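Local coordinates for protein cytochrome P450 CYP260B1 (Sorangium cellulosum, PDB 5HIW) that carries a protoporphyrin IX with iron in its core and belongs to the largely helical cytochrome P450 family of haem-thiolate proteins, at residues N239-A243 and S268-S274. Sequence-based numbering, arbitrary orientation.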
loop_
_atom_site.group_PDB
_atom_site.type_symbol
_atom_site.label_atom_id
_atom_site.label_comp_id
_atom_site.label_asym_id
_atom_site.label_seq_id
_atom_site.Cartn_x
_atom_site.Cartn_y
_atom_site.Cartn_z
ATOM N N ASN A 239 2.728 7.978 5.830
ATOM C CA ASN A 239 3.495 8.989 5.078
ATOM C C ASN A 239 2.683 10.204 4.673
ATOM O O ASN A 239 3.229 11.280 4.502
ATOM C CB ASN A 239 4.081 8.328 3.873
ATOM C CG ASN A 239 5.139 7.292 4.224
ATOM O OD1 ASN A 239 5.442 7.026 5.385
ATOM N ND2 ASN A 239 5.741 6.765 3.226
ATOM N N LEU A 240 1.346 10.106 4.675
ATOM C CA LEU A 240 0.491 11.236 4.530
ATOM C C LEU A 240 0.597 12.114 5.747
ATOM O O LEU A 240 0.795 13.344 5.685
ATOM C CB LEU A 240 -0.952 10.767 4.279
ATOM C CG LEU A 240 -2.012 11.837 4.257
ATOM C CD1 LEU A 240 -1.670 12.974 3.353
ATOM C CD2 LEU A 240 -3.425 11.259 4.010
ATOM N N LEU A 241 0.547 11.499 6.925
ATOM C CA LEU A 241 0.660 12.281 8.094
ATOM C C LEU A 241 2.069 12.939 8.161
ATOM O O LEU A 241 2.149 14.039 8.612
ATOM C CB LEU A 241 0.451 11.413 9.316
ATOM C CG LEU A 241 -1.034 11.058 9.499
ATOM C CD1 LEU A 241 -1.049 10.085 10.642
ATOM C CD2 LEU A 241 -1.943 12.193 9.769
ATOM N N VAL A 242 3.099 12.227 7.761
ATOM C CA VAL A 242 4.462 12.800 7.735
ATOM C C VAL A 242 4.436 14.062 6.896
ATOM O O VAL A 242 4.880 15.153 7.343
ATOM C CB VAL A 242 5.510 11.806 7.246
ATOM C CG1 VAL A 242 6.875 12.481 6.891
ATOM C CG2 VAL A 242 5.770 10.694 8.276
ATOM N N ALA A 243 3.924 13.922 5.702
ATOM C CA ALA A 243 3.879 15.038 4.719
ATOM C C ALA A 243 3.121 16.166 5.261
ATOM O O ALA A 243 3.529 17.341 5.059
ATOM C CB ALA A 243 3.264 14.582 3.433
ATOM N N SER A 268 1.441 13.894 -1.430
ATOM C CA SER A 268 2.099 13.069 -0.399
ATOM C C SER A 268 2.572 11.789 -0.965
ATOM O O SER A 268 3.672 11.307 -0.637
ATOM C CB SER A 268 1.203 12.852 0.866
ATOM O OG SER A 268 0.192 11.804 0.713
ATOM N N THR A 269 1.791 11.218 -1.895
ATOM C CA THR A 269 2.217 9.976 -2.483
ATOM C C THR A 269 3.397 10.161 -3.456
ATOM O O THR A 269 4.098 9.193 -3.726
ATOM C CB THR A 269 1.125 9.101 -3.140
ATOM O OG1 THR A 269 0.626 9.721 -4.328
ATOM C CG2 THR A 269 0.022 8.841 -2.146
ATOM N N ARG A 270 3.557 11.351 -4.012
ATOM C CA ARG A 270 4.753 11.614 -4.889
ATOM C C ARG A 270 5.997 11.928 -4.026
ATOM O O ARG A 270 7.094 11.329 -4.187
ATOM C CB ARG A 270 4.476 12.778 -5.841
ATOM C CG ARG A 270 5.653 13.077 -6.761
ATOM C CD ARG A 270 5.569 14.446 -7.355
ATOM N NE ARG A 270 5.787 15.388 -6.323
ATOM C CZ ARG A 270 6.953 15.673 -5.778
ATOM N NH1 ARG A 270 8.062 15.096 -6.177
ATOM N NH2 ARG A 270 6.977 16.616 -4.865
ATOM N N TRP A 271 5.813 12.856 -3.115
ATOM C CA TRP A 271 6.908 13.355 -2.275
ATOM C C TRP A 271 7.408 12.308 -1.287
ATOM O O TRP A 271 8.595 12.230 -0.938
ATOM C CB TRP A 271 6.391 14.552 -1.504
ATOM C CG TRP A 271 7.356 15.239 -0.745
ATOM C CD1 TRP A 271 8.367 16.079 -1.225
ATOM C CD2 TRP A 271 7.513 15.183 0.649
ATOM N NE1 TRP A 271 9.129 16.497 -0.202
ATOM C CE2 TRP A 271 8.655 15.956 0.963
ATOM C CE3 TRP A 271 6.868 14.492 1.654
ATOM C CZ2 TRP A 271 9.114 16.112 2.281
ATOM C CZ3 TRP A 271 7.326 14.649 2.978
ATOM C CH2 TRP A 271 8.441 15.445 3.271
ATOM N N CYS A 272 6.505 11.445 -0.813
ATOM C CA CYS A 272 6.920 10.418 0.170
ATOM C C CYS A 272 6.049 9.176 0.011
ATOM O O CYS A 272 5.305 8.800 0.936
ATOM C CB CYS A 272 6.791 10.989 1.574
ATOM S SG CYS A 272 7.693 9.967 2.838
ATOM N N SER A 273 6.161 8.542 -1.143
ATOM C CA SER A 273 5.511 7.217 -1.373
ATOM C C SER A 273 5.925 6.157 -0.368
ATOM O O SER A 273 7.113 6.072 -0.034
ATOM C CB SER A 273 5.874 6.640 -2.688
ATOM O OG SER A 273 5.098 5.445 -2.894
ATOM N N SER A 274 4.952 5.356 0.092
ATOM C CA SER A 274 5.248 4.214 0.935
ATOM C C SER A 274 5.608 2.944 0.201
ATOM O O SER A 274 5.990 1.964 0.844
ATOM C CB SER A 274 4.085 3.868 1.852
ATOM O OG SER A 274 2.883 3.835 1.147
#
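Asn239 reaches from helix 232-245 to the chain that has just left helix 261-271, and its ND2 gives a hydrogen bond to Cys272 O over 3.1 Å. The bond is bent, 140° at the hydrogen, and the amide nitrogen sits above the carbonyl plane, 48° out of it, rather than on a lone pair. With CG beside its own backbone N (chi1 -67°), the amide is swung toward Cys272, whose SG packs 3.8 Å from the same ND2; the CA and CB of Ser274 come close to that nitrogen too. A second bond from ND2, to Phe382 O, ties in the chain leading to strand 383-384, and Ser274 pairs with Phe382 through the backbone.

One turn on along helix 232-245, and one turn back along helix 261-271, small groups meet. Ser268 CB lies 3.7 Å from Ala243 CB, while its OG, bonded to Ile265 O of its own helix, rests 3.4 Å from Leu240 CD1. Leu240 also touches Ala348 and Val352 of helix 341-358. The six-membered part of the Trp271 indole packs against Ala243: CZ3 stands 3.9 Å from Ala243 CA, and Val242 CG1 approaches at the ring edge.

The chemistry is thus mostly apolar packing between the helices, with the Ser268 hydroxyl satisfied within its own helix, and a buried amide where one of them ends. By bonding to two backbone carbonyls, Asn239 ND2 probably helps to hold the exit of helix 261-271, just before Ser274, whose side chain lies about 4 Å from the haem, and so is likely to tie helix 232-245 to the haem surroundings.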